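RNA silencing suppressor p19 (Tomato bushy stunt virus, PDB 4J39) probably suppresses RNA silencing in the host by binding siRNA duplexes as a homodimer that selects them by length, like a molecular caliper. Local coordinates at residues N30-G42 and V47-A59. Sequence-based numbering, arbitrary orientation. Where two conformers were deposited one is given.
With SO4 (sulfate ion), chain C; nucleotides of chain B.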
loop_
_atom_site.group_PDB
_atom_site.type_symbol
_atom_site.label_atom_id
_atom_site.label_comp_id
_atom_site.label_asym_id
_atom_site.label_seq_id
_atom_site.Cartn_x
_atom_site.Cartn_y
_atom_site.Cartn_z
ATOM N N ASN A 30 12.353 -18.633 10.704
ATOM C CA ASN A 30 12.255 -18.145 9.326
ATOM C C ASN A 30 11.121 -17.100 9.096
ATOM O O ASN A 30 9.930 -17.422 9.274
ATOM C CB ASN A 30 12.077 -19.340 8.393
ATOM C CG ASN A 30 12.149 -18.964 6.927
ATOM O OD1 ASN A 30 12.539 -17.835 6.571
ATOM N ND2 ASN A 30 11.763 -19.907 6.059
ATOM N N GLN A 31 11.513 -15.875 8.672
ATOM C CA GLN A 31 10.585 -14.732 8.343
ATOM C C GLN A 31 9.643 -14.998 7.154
ATOM O O GLN A 31 8.551 -14.439 7.112
ATOM C CB GLN A 31 11.376 -13.398 8.066
ATOM C CG GLN A 31 10.779 -12.475 6.900
ATOM C CD GLN A 31 11.540 -11.166 6.643
ATOM O OE1 GLN A 31 11.540 -10.259 7.488
ATOM N NE2 GLN A 31 12.164 -11.052 5.462
ATOM N N ASP A 32 10.086 -15.816 6.195
ATOM C CA ASP A 32 9.252 -16.204 5.055
ATOM C C ASP A 32 8.221 -17.293 5.359
ATOM O O ASP A 32 7.381 -17.510 4.515
ATOM C CB ASP A 32 10.122 -16.601 3.813
ATOM C CG ASP A 32 10.705 -15.369 3.066
ATOM O OD1 ASP A 32 11.777 -15.508 2.446
ATOM O OD2 ASP A 32 10.098 -14.263 3.068
ATOM N N ASN A 33 8.271 -17.974 6.520
ATOM C CA ASN A 33 7.193 -18.961 6.921
ATOM C C ASN A 33 6.574 -18.750 8.308
ATOM O O ASN A 33 6.621 -19.613 9.149
ATOM C CB ASN A 33 7.584 -20.413 6.663
ATOM C CG ASN A 33 7.534 -20.742 5.151
ATOM O OD1 ASN A 33 6.445 -21.009 4.568
ATOM N ND2 ASN A 33 8.668 -20.630 4.508
ATOM N N PRO A 34 6.004 -17.556 8.506
ATOM C CA PRO A 34 5.369 -17.150 9.762
ATOM C C PRO A 34 4.093 -17.933 9.964
ATOM O O PRO A 34 3.602 -18.546 9.034
ATOM C CB PRO A 34 5.090 -15.695 9.519
ATOM C CG PRO A 34 4.848 -15.526 8.127
ATOM C CD PRO A 34 5.781 -16.561 7.450
ATOM N N LEU A 35 3.547 -17.842 11.155
ATOM C CA LEU A 35 2.213 -18.439 11.450
ATOM C C LEU A 35 1.112 -17.801 10.639
ATOM O O LEU A 35 0.156 -18.438 10.265
ATOM C CB LEU A 35 1.922 -18.391 12.962
ATOM C CG LEU A 35 2.767 -19.319 13.817
ATOM C CD1 LEU A 35 2.568 -18.836 15.264
ATOM C CD2 LEU A 35 2.447 -20.873 13.647
ATOM N N GLY A 36 1.261 -16.523 10.347
ATOM C CA GLY A 36 0.269 -15.779 9.581
ATOM C C GLY A 36 0.646 -14.367 9.282
ATOM O O GLY A 36 1.867 -14.026 9.195
ATOM N N PHE A 37 -0.343 -13.465 9.275
ATOM C CA PHE A 37 -0.091 -12.101 8.833
ATOM C C PHE A 37 -0.880 -11.191 9.817
ATOM O O PHE A 37 -1.802 -11.693 10.503
ATOM C CB PHE A 37 -0.498 -11.878 7.386
ATOM C CG PHE A 37 -1.984 -11.939 7.149
ATOM C CD1 PHE A 37 -2.762 -10.793 7.174
ATOM C CD2 PHE A 37 -2.631 -13.193 6.837
ATOM C CE1 PHE A 37 -4.124 -10.783 6.928
ATOM C CE2 PHE A 37 -3.973 -13.187 6.628
ATOM C CZ PHE A 37 -4.731 -11.976 6.673
ATOM N N LYS A 38 -0.485 -9.929 9.857
ATOM C CA LYS A 38 -1.258 -8.976 10.606
ATOM C C LYS A 38 -1.934 -7.970 9.708
ATOM O O LYS A 38 -1.345 -7.445 8.730
ATOM C CB LYS A 38 -0.290 -8.261 11.584
ATOM C CG LYS A 38 0.405 -8.959 12.758
ATOM C CD LYS A 38 1.384 -8.043 13.569
ATOM C CE LYS A 38 2.809 -8.089 13.085
ATOM N NZ LYS A 38 3.418 -9.417 13.399
ATOM N N GLU A 39 -3.167 -7.469 10.081
ATOM C CA GLU A 39 -3.786 -6.484 9.309
ATOM C C GLU A 39 -4.549 -5.604 10.319
ATOM O O GLU A 39 -4.764 -6.082 11.452
ATOM C CB GLU A 39 -4.848 -7.038 8.257
ATOM C CG GLU A 39 -5.988 -7.924 8.830
ATOM C CD GLU A 39 -6.962 -8.538 7.800
ATOM O OE1 GLU A 39 -7.702 -9.385 8.293
ATOM O OE2 GLU A 39 -6.886 -8.106 6.634
ATOM N N SER A 40 -4.840 -4.432 9.893
ATOM C CA SER A 40 -5.569 -3.440 10.710
ATOM C C SER A 40 -6.371 -2.444 9.921
ATOM O O SER A 40 -6.079 -2.120 8.774
ATOM C CB SER A 40 -4.532 -2.757 11.622
ATOM O OG SER A 40 -3.749 -1.940 10.854
ATOM N N TRP A 41 -7.474 -1.950 10.514
ATOM C CA TRP A 41 -8.275 -0.923 9.991
ATOM C C TRP A 41 -8.421 0.192 11.061
ATOM O O TRP A 41 -8.672 -0.138 12.223
ATOM C CB TRP A 41 -9.639 -1.350 9.680
ATOM C CG TRP A 41 -9.911 -1.970 8.248
ATOM C CD1 TRP A 41 -10.053 -3.268 7.938
ATOM C CD2 TRP A 41 -10.043 -1.234 7.063
ATOM N NE1 TRP A 41 -10.285 -3.382 6.619
ATOM C CE2 TRP A 41 -10.241 -2.162 6.021
ATOM C CE3 TRP A 41 -9.949 0.099 6.748
ATOM C CZ2 TRP A 41 -10.387 -1.744 4.762
ATOM C CZ3 TRP A 41 -10.047 0.509 5.445
ATOM C CH2 TRP A 41 -10.300 -0.454 4.462
ATOM N N GLY A 42 -8.118 1.394 10.624
ATOM C CA GLY A 42 -8.169 2.611 11.445
ATOM C C GLY A 42 -9.156 3.583 10.857
ATOM O O GLY A 42 -9.146 3.879 9.649
ATOM N N VAL A 47 -8.489 2.104 16.173
ATOM C CA VAL A 47 -7.846 1.084 15.337
ATOM C C VAL A 47 -8.277 -0.323 15.784
ATOM O O VAL A 47 -8.438 -0.606 17.009
ATOM C CB VAL A 47 -6.336 1.259 15.282
ATOM C CG1 VAL A 47 -5.732 1.105 16.672
ATOM C CG2 VAL A 47 -5.664 0.181 14.284
ATOM N N PHE A 48 -8.550 -1.196 14.779
ATOM C CA PHE A 48 -8.988 -2.542 15.001
ATOM C C PHE A 48 -7.912 -3.434 14.321
ATOM O O PHE A 48 -7.461 -3.035 13.271
ATOM C CB PHE A 48 -10.311 -2.864 14.380
ATOM C CG PHE A 48 -11.454 -1.963 14.845
ATOM C CD1 PHE A 48 -12.251 -2.420 15.890
ATOM C CD2 PHE A 48 -11.738 -0.769 14.201
ATOM C CE1 PHE A 48 -13.341 -1.653 16.308
ATOM C CE2 PHE A 48 -12.876 0.008 14.635
ATOM C CZ PHE A 48 -13.598 -0.439 15.702
ATOM N N LYS A 49 -7.556 -4.495 14.988
ATOM C CA LYS A 49 -6.388 -5.300 14.525
ATOM C C LYS A 49 -6.662 -6.785 14.502
ATOM O O LYS A 49 -7.385 -7.320 15.350
ATOM C CB LYS A 49 -5.181 -5.075 15.369
ATOM C CG LYS A 49 -4.565 -3.670 15.331
ATOM C CD LYS A 49 -3.456 -3.501 16.419
ATOM C CE LYS A 49 -2.850 -2.024 16.396
ATOM N NZ LYS A 49 -1.428 -2.000 16.910
ATOM N N ARG A 50 -6.048 -7.516 13.541
ATOM C CA ARG A 50 -6.140 -8.952 13.523
ATOM C C ARG A 50 -4.780 -9.592 13.185
ATOM O O ARG A 50 -4.066 -9.070 12.282
ATOM C CB ARG A 50 -7.195 -9.545 12.525
ATOM C CG ARG A 50 -8.636 -9.322 12.802
ATOM C CD ARG A 50 -9.034 -10.159 13.994
ATOM N NE ARG A 50 -10.454 -9.967 14.338
ATOM C CZ ARG A 50 -10.913 -9.011 15.137
ATOM N NH1 ARG A 50 -10.121 -8.063 15.635
ATOM N NH2 ARG A 50 -12.191 -8.991 15.402
ATOM N N TYR A 51 -4.428 -10.644 13.883
ATOM C CA TYR A 51 -3.414 -11.592 13.407
ATOM C C TYR A 51 -4.194 -12.812 12.958
ATOM O O TYR A 51 -4.969 -13.355 13.735
ATOM C CB TYR A 51 -2.464 -11.961 14.500
ATOM C CG TYR A 51 -1.275 -12.746 14.012
ATOM C CD1 TYR A 51 -1.345 -14.112 13.797
ATOM C CD2 TYR A 51 -0.107 -12.108 13.794
ATOM C CE1 TYR A 51 -0.179 -14.808 13.354
ATOM C CE2 TYR A 51 1.018 -12.749 13.323
ATOM C CZ TYR A 51 0.954 -14.113 13.063
ATOM O OH TYR A 51 2.099 -14.759 12.680
ATOM N N LEU A 52 -3.975 -13.284 11.708
ATOM C CA LEU A 52 -4.773 -14.392 11.136
ATOM C C LEU A 52 -3.742 -15.434 10.590
ATOM O O LEU A 52 -2.767 -15.030 9.934
ATOM C CB LEU A 52 -5.646 -13.915 10.048
ATOM C CG LEU A 52 -6.888 -13.064 10.499
ATOM C CD1 LEU A 52 -7.547 -12.435 9.275
ATOM C CD2 LEU A 52 -7.763 -13.821 11.465
ATOM N N ARG A 53 -4.061 -16.707 10.832
ATOM C CA ARG A 53 -3.180 -17.842 10.391
ATOM C C ARG A 53 -3.318 -17.949 8.939
ATOM O O ARG A 53 -4.420 -17.901 8.382
ATOM C CB ARG A 53 -3.538 -19.149 11.114
ATOM C CG ARG A 53 -3.609 -18.985 12.618
ATOM C CD ARG A 53 -2.280 -18.404 13.090
ATOM N NE ARG A 53 -2.310 -18.108 14.556
ATOM C CZ ARG A 53 -1.964 -18.963 15.472
ATOM N NH1 ARG A 53 -2.035 -18.680 16.764
ATOM N NH2 ARG A 53 -1.362 -20.137 15.080
ATOM N N TYR A 54 -2.211 -18.280 8.280
ATOM C CA TYR A 54 -2.196 -18.258 6.857
ATOM C C TYR A 54 -1.080 -19.189 6.408
ATOM O O TYR A 54 0.059 -19.021 6.815
ATOM C CB TYR A 54 -2.047 -16.889 6.187
ATOM C CG TYR A 54 -1.926 -16.956 4.663
ATOM C CD1 TYR A 54 -2.967 -17.456 3.854
ATOM C CD2 TYR A 54 -0.768 -16.452 4.020
ATOM C CE1 TYR A 54 -2.834 -17.509 2.511
ATOM C CE2 TYR A 54 -0.658 -16.459 2.646
ATOM C CZ TYR A 54 -1.674 -17.040 1.886
ATOM O OH TYR A 54 -1.460 -17.049 0.499
ATOM N N ASP A 55 -1.405 -20.163 5.565
ATOM C CA ASP A 55 -0.395 -21.228 5.265
ATOM C C ASP A 55 -0.105 -21.338 3.775
ATOM O O ASP A 55 0.496 -22.362 3.332
ATOM C CB ASP A 55 -0.805 -22.605 5.802
ATOM C CG ASP A 55 -2.007 -23.206 5.050
ATOM O OD1 ASP A 55 -2.528 -22.645 4.034
ATOM O OD2 ASP A 55 -2.378 -24.355 5.467
ATOM N N ARG A 56 -0.584 -20.355 3.010
ATOM C CA ARG A 56 -0.299 -20.166 1.618
ATOM C C ARG A 56 -0.919 -21.177 0.727
ATOM O O ARG A 56 -0.428 -21.368 -0.339
ATOM C CB ARG A 56 1.226 -20.193 1.361
ATOM C CG ARG A 56 2.060 -19.165 2.054
ATOM C CD ARG A 56 3.314 -19.083 1.171
ATOM N NE ARG A 56 4.452 -18.524 1.885
ATOM C CZ ARG A 56 5.693 -18.398 1.376
ATOM N NH1 ARG A 56 5.989 -18.812 0.139
ATOM N NH2 ARG A 56 6.651 -17.849 2.128
ATOM N N THR A 57 -1.973 -21.835 1.186
ATOM C CA THR A 57 -2.799 -22.694 0.353
ATOM C C THR A 57 -3.953 -21.900 -0.179
ATOM O O THR A 57 -4.337 -20.772 0.380
ATOM C CB THR A 57 -3.316 -23.894 1.159
ATOM O OG1 THR A 57 -4.245 -23.401 2.220
ATOM C CG2 THR A 57 -2.161 -24.733 1.749
ATOM N N GLU A 58 -4.663 -22.471 -1.165
ATOM C CA GLU A 58 -5.838 -21.804 -1.726
ATOM C C GLU A 58 -6.965 -21.777 -0.715
ATOM O O GLU A 58 -7.687 -20.796 -0.652
ATOM C CB GLU A 58 -6.342 -22.439 -3.033
ATOM C CG GLU A 58 -5.334 -22.252 -4.169
ATOM C CD GLU A 58 -5.603 -21.048 -5.053
ATOM O OE1 GLU A 58 -6.005 -19.947 -4.551
ATOM O OE2 GLU A 58 -5.410 -21.242 -6.278
ATOM N N ALA A 59 -7.111 -22.860 0.032
ATOM C CA ALA A 59 -8.098 -22.931 1.100
ATOM C C ALA A 59 -7.912 -21.817 2.164
ATOM O O ALA A 59 -8.841 -21.048 2.459
ATOM C CB ALA A 59 -8.047 -24.255 1.752
HETATM S S SO4 C . -12.314 -6.031 17.729
HETATM O O1 SO4 C . -11.852 -5.835 16.295
HETATM O O2 SO4 C . -13.179 -4.870 18.090
HETATM O O3 SO4 C . -11.181 -6.071 18.574
HETATM O O4 SO4 C . -13.038 -7.231 17.739
ATOM O OP3 C B 1 4.939 -11.402 13.247
ATOM P P C B 1 5.115 -12.833 13.606
ATOM O OP1 C B 1 4.549 -13.657 12.508
ATOM O OP2 C B 1 6.537 -13.091 14.087
ATOM O "O5'" C B 1 4.082 -13.071 14.801
ATOM C "C5'" C B 1 4.071 -12.129 15.899
ATOM C "C4'" C B 1 3.128 -12.504 17.035
ATOM O "O4'" C B 1 3.672 -13.552 17.890
ATOM C "C3'" C B 1 2.883 -11.351 17.951
ATOM O "O3'" C B 1 1.916 -10.470 17.385
ATOM C "C2'" C B 1 2.461 -12.074 19.245
ATOM O "O2'" C B 1 1.143 -12.648 19.235
ATOM C "C1'" C B 1 3.508 -13.165 19.255
ATOM N N1 C B 1 4.897 -12.759 19.823
ATOM C C2 C B 1 5.067 -12.633 21.191
ATOM O O2 C B 1 4.105 -12.838 21.912
ATOM N N3 C B 1 6.316 -12.303 21.713
ATOM C C4 C B 1 7.337 -12.086 20.873
ATOM N N4 C B 1 8.548 -11.772 21.402
ATOM C C5 C B 1 7.184 -12.203 19.457
ATOM C C6 C B 1 5.946 -12.529 18.989
HETATM O O HOH W 1 2.603 -18.146 6.421
#
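Phe37 and Leu52 lie side by side on one face of an antiparallel hairpin, Phe37 CZ resting 3.9 Å from Leu52 CD1. Beyond them Tyr54 brings its CB to the edge of the Phe37 ring, 3.8 Å from Phe37 CD2. Phe37 is turned into the crowded position between its backbone N and carbonyl carbon (chi1 68°), which swings the ring across toward Leu52. Glu39, on the same face, is buried but satisfied: Ser67 binds OE1, while Tyr90 and Lys119 hold OE2. Farther along this face, Arg50 NH1 and NH2 bind a sulfate, probably from the crystallisation liquor, near the edge of the Phe48 ring. Paired backbone bonds join Phe37 to Leu52, Glu39 to Arg50 and Trp41 to Phe48, the straightest being Arg50 N to Glu39 O at 172°.

The opposite face meets RNA. Tyr51, its CG trans to the backbone N (chi1 -170°), slants across onto strand 36-42 toward Gly36, with one ring face over the carbonyl oxygen of Phe37 and Lys38 CG at its edge. Tyr51 OH donates to OP1 of cytidine C1 of chain B (2.7 Å) and weakly accepts from Gly36 N. It thus binds the 5' phosphate of one RNA strand, consistent with a protein that reads the ends of the duplex. Past the strands, a water bridges the carbonyl oxygens of Pro34 and Tyr54.

Strand 46-53 is outermost in the chain's four-stranded sheet; strand 36-43 pairs on its other side with strand 87-94. Helix 108-124 packs against Phe37 and Trp41 on the face away from the RNA, and helix 58-65 meets Tyr54 and Phe37.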